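Acetyl xylan esterase (Geobacillus stearothermophilus, PDB 5BN1) removes acetyl groups from the xylose units of xylan and xylo-oligosaccharides, working as a serine esterase of the GDSL family in a doughnut-shaped homooctamer. Local coordinates at residues L9-D14 against I54-K59. The protein carries 1 engineered substitution. Sequence-based numbering, arbitrary orientation.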
ATOM      1  N   LEU A   9       2.394   2.798 -36.780  1.00 18.51           N
ATOM      2  CA  LEU A   9       3.679   2.161 -36.555  1.00 17.23           C
ATOM      3  C   LEU A   9       3.554   1.411 -35.267  1.00 18.10           C
ATOM      4  O   LEU A   9       3.217   1.998 -34.221  1.00 16.54           O
ATOM      5  CB  LEU A   9       4.787   3.202 -36.459  1.00 17.04           C
ATOM      6  CG  LEU A   9       6.135   2.789 -35.824  1.00 17.17           C
ATOM      7  CD1 LEU A   9       6.783   1.623 -36.575  1.00 17.20           C
ATOM      8  CD2 LEU A   9       7.044   3.976 -35.897  1.00 20.03           C
ATOM      9  N   LEU A  10       3.766   0.093 -35.290  1.00 15.92           N
ATOM     10  CA  LEU A  10       3.577  -0.771 -34.187  1.00 15.59           C
ATOM     11  C   LEU A  10       4.918  -1.351 -33.858  1.00 15.77           C
ATOM     12  O   LEU A  10       5.612  -1.930 -34.685  1.00 15.64           O
ATOM     13  CB  LEU A  10       2.577  -1.894 -34.460  1.00 17.28           C
ATOM     14  CG  LEU A  10       2.263  -2.890 -33.392  1.00 18.89           C
ATOM     15  CD1 LEU A  10       0.855  -3.431 -33.625  1.00 21.98           C
ATOM     16  CD2 LEU A  10       3.186  -4.088 -33.417  1.00 18.24           C
ATOM     17  N   PHE A  11       5.340  -1.264 -32.563  1.00 13.99           N
ATOM     18  CA  PHE A  11       6.595  -1.823 -32.057  1.00 15.46           C
ATOM     19  C   PHE A  11       6.252  -3.037 -31.243  1.00 13.36           C
ATOM     20  O   PHE A  11       5.326  -3.096 -30.439  1.00 16.06           O
ATOM     21  CB  PHE A  11       7.307  -0.810 -31.140  1.00 14.76           C
ATOM     22  CG  PHE A  11       7.882   0.372 -31.826  1.00 14.36           C
ATOM     23  CD1 PHE A  11       9.181   0.376 -32.165  1.00 13.77           C
ATOM     24  CD2 PHE A  11       7.107   1.560 -31.966  1.00 15.60           C
ATOM     25  CE1 PHE A  11       9.795   1.467 -32.765  1.00 17.04           C
ATOM     26  CE2 PHE A  11       7.712   2.664 -32.518  1.00 14.51           C
ATOM     27  CZ  PHE A  11       9.012   2.645 -32.928  1.00 15.16           C
ATOM     28  N   ILE A  12       7.078  -4.085 -31.483  1.00 14.52           N
ATOM     29  CA  ILE A  12       6.921  -5.318 -30.761  1.00 14.59           C
ATOM     30  C   ILE A  12       8.321  -5.867 -30.378  1.00 13.56           C
ATOM     31  O   ILE A  12       9.332  -5.612 -31.032  1.00 14.80           O
ATOM     32  CB  ILE A  12       5.990  -6.343 -31.422  1.00 15.16           C
ATOM     33  CG1 ILE A  12       5.517  -7.429 -30.453  1.00 15.36           C
ATOM     34  CG2 ILE A  12       6.656  -6.870 -32.692  1.00 15.75           C
ATOM     35  CD1 ILE A  12       4.348  -8.311 -30.933  1.00 16.62           C
ATOM     36  N   GLY A  13       8.365  -6.531 -29.213  1.00 13.55           N
ATOM     37  CA  GLY A  13       9.565  -7.015 -28.683  1.00 14.10           C
ATOM     38  C   GLY A  13       9.359  -7.401 -27.218  1.00 12.29           C
ATOM     39  O   GLY A  13       8.290  -7.770 -26.776  1.00 12.77           O
ATOM     40  N   ASP A  14      10.506  -7.339 -26.494  1.00 12.67           N
ATOM     41  CA  ASP A  14      10.620  -7.742 -25.063  1.00 13.70           C
ATOM     42  C   ASP A  14      10.615  -6.522 -24.122  1.00 12.91           C
ATOM     43  O   ASP A  14      10.095  -5.516 -24.481  1.00 14.75           O
ATOM     44  CB  ASP A  14      11.828  -8.651 -24.960  1.00 13.71           C
ATOM     45  CG  ASP A  14      13.067  -8.017 -25.408  1.00 15.35           C
ATOM     46  OD1 ASP A  14      13.216  -6.776 -25.317  1.00 14.75           O
ATOM     47  OD2 ASP A  14      13.940  -8.700 -25.968  1.00 15.82           O
ATOM     48  N   ILE A  54       1.941  10.390 -37.286  1.00 23.76           N
ATOM     49  CA  ILE A  54       1.984   8.933 -37.125  1.00 25.50           C
ATOM     50  C   ILE A  54       1.280   8.502 -35.878  1.00 24.78           C
ATOM     51  O   ILE A  54       1.288   9.261 -34.866  1.00 30.43           O
ATOM     52  CB  ILE A  54       3.402   8.381 -37.147  1.00 29.80           C
ATOM     53  CG1 ILE A  54       4.238   9.024 -36.112  1.00 37.44           C
ATOM     54  CG2 ILE A  54       4.026   8.595 -38.498  1.00 36.85           C
ATOM     55  CD1 ILE A  54       5.449   8.157 -35.871  1.00 45.68           C
ATOM     56  N   ARG A  55       0.632   7.345 -35.950  1.00 20.26           N
ATOM     57  CA  ARG A  55       0.038   6.786 -34.779  0.50 21.57           C
ATOM     58  C   ARG A  55       0.911   5.581 -34.400  1.00 23.30           C
ATOM     59  O   ARG A  55       1.339   4.858 -35.184  1.00 23.55           O
ATOM     60  CB  ARG A  55      -1.381   6.314 -34.969  0.50 26.21           C
ATOM     61  CG  ARG A  55      -2.252   7.131 -35.900  0.50 28.07           C
ATOM     62  CD  ARG A  55      -3.487   6.230 -36.049  0.50 31.49           C
ATOM     63  NE  ARG A  55      -3.499   5.400 -34.806  0.50 34.53           N
ATOM     64  CZ  ARG A  55      -4.348   4.419 -34.532  0.50 32.65           C
ATOM     65  NH1 ARG A  55      -5.256   4.055 -35.423  0.50 35.46           N
ATOM     66  NH2 ARG A  55      -4.248   3.768 -33.403  0.50 35.17           N
ATOM     67  N   VAL A  56       1.281   5.546 -33.133  1.00 22.00           N
ATOM     68  CA  VAL A  56       2.237   4.551 -32.597  1.00 21.54           C
ATOM     69  C   VAL A  56       1.636   3.738 -31.515  1.00 20.88           C
ATOM     70  O   VAL A  56       0.930   4.217 -30.618  1.00 22.95           O
ATOM     71  CB  VAL A  56       3.553   5.231 -32.175  1.00 21.70           C
ATOM     72  CG1 VAL A  56       4.560   4.199 -31.625  1.00 20.85           C
ATOM     73  CG2 VAL A  56       4.162   6.012 -33.280  1.00 23.79           C
ATOM     74  N   VAL A  57       1.869   2.393 -31.575  1.00 18.53           N
ATOM     75  CA  VAL A  57       1.391   1.415 -30.642  1.00 18.19           C
ATOM     76  C   VAL A  57       2.634   0.593 -30.128  1.00 18.62           C
ATOM     77  O   VAL A  57       3.505   0.282 -30.921  1.00 17.06           O
ATOM     78  CB  VAL A  57       0.401   0.417 -31.314  1.00 25.33           C
ATOM     79  CG1 VAL A  57      -0.207  -0.480 -30.290  1.00 26.03           C
ATOM     80  CG2 VAL A  57      -0.691   1.161 -32.082  1.00 32.00           C
ATOM     81  N   ASN A  58       2.677   0.354 -28.814  1.00 17.16           N
ATOM     82  CA  ASN A  58       3.718  -0.439 -28.211  1.00 16.27           C
ATOM     83  C   ASN A  58       3.186  -1.700 -27.690  1.00 15.23           C
ATOM     84  O   ASN A  58       2.383  -1.809 -26.760  1.00 17.40           O
ATOM     85  CB  ASN A  58       4.372   0.374 -27.070  1.00 15.18           C
ATOM     86  CG  ASN A  58       5.605  -0.334 -26.509  1.00 17.76           C
ATOM     87  OD1 ASN A  58       5.819  -1.528 -26.714  1.00 16.32           O
ATOM     88  ND2 ASN A  58       6.384   0.400 -25.694  1.00 15.06           N
ATOM     89  N   LYS A  59       3.581  -2.813 -28.339  1.00 15.81           N
ATOM     90  CA  LYS A  59       3.207  -4.161 -27.984  1.00 16.65           C
ATOM     91  C   LYS A  59       4.311  -5.000 -27.360  1.00 15.93           C
ATOM     92  O   LYS A  59       4.266  -6.237 -27.308  1.00 15.87           O
ATOM     93  CB  LYS A  59       2.529  -4.919 -29.191  1.00 16.92           C
ATOM     94  CG  LYS A  59       1.187  -4.279 -29.532  1.00 18.91           C
ATOM     95  CD  LYS A  59       0.137  -4.526 -28.547  1.00 23.39           C
ATOM     96  CE  LYS A  59      -1.272  -4.166 -29.076  1.00 27.32           C
ATOM     97  NZ  LYS A  59      -2.337  -4.518 -28.107  1.00 33.20           N
TER
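Leu9 and Phe11 pair with the segment 54-59 through a parallel ladder of four backbone hydrogen bonds. Leu9 N donates to Arg55 O (2.8 Å) and Leu9 O accepts from Val57 N. Phe11 N then donates to Val57 O, and Phe11 O accepts from Lys59 N (2.7 Å). Their N-H...O angles, 158° to 171°, lie within the normal range for sheet bonds.

On the face carrying Leu9, Phe11, Val56 and Asn58, the Phe11 ring takes Val56 at its edge, CE2 lying 3.6 Å from CG1, which chi1 of Val56 (-180°) sets anti to the backbone N. Leu9 CD1 sits over the rim of one ring face, 4.3 Å above the plane. On the reverse face Leu10 CG meets Val57 CB at 4.3 Å. Ile12 CG1 makes a van der Waals contact of 3.6 Å with Lys59 O, a carbonyl oxygen hydrogen-bonded to Arg72 NH1.

Helix 37-48 packs on Phe11 and Val56, while helix 66-78 covers Ile12. Asn58 ND2 bonds to the carbonyls of Thr17 and Leu33. Beyond Gly13, Asp14 OD1 caps Ile16 N. Backbone bonding and apolar contacts thus join the outermost strand of the sheet within the chain to its neighbour, whose end leads into the probable nucleophile Ser15, as in SGNH hydrolases.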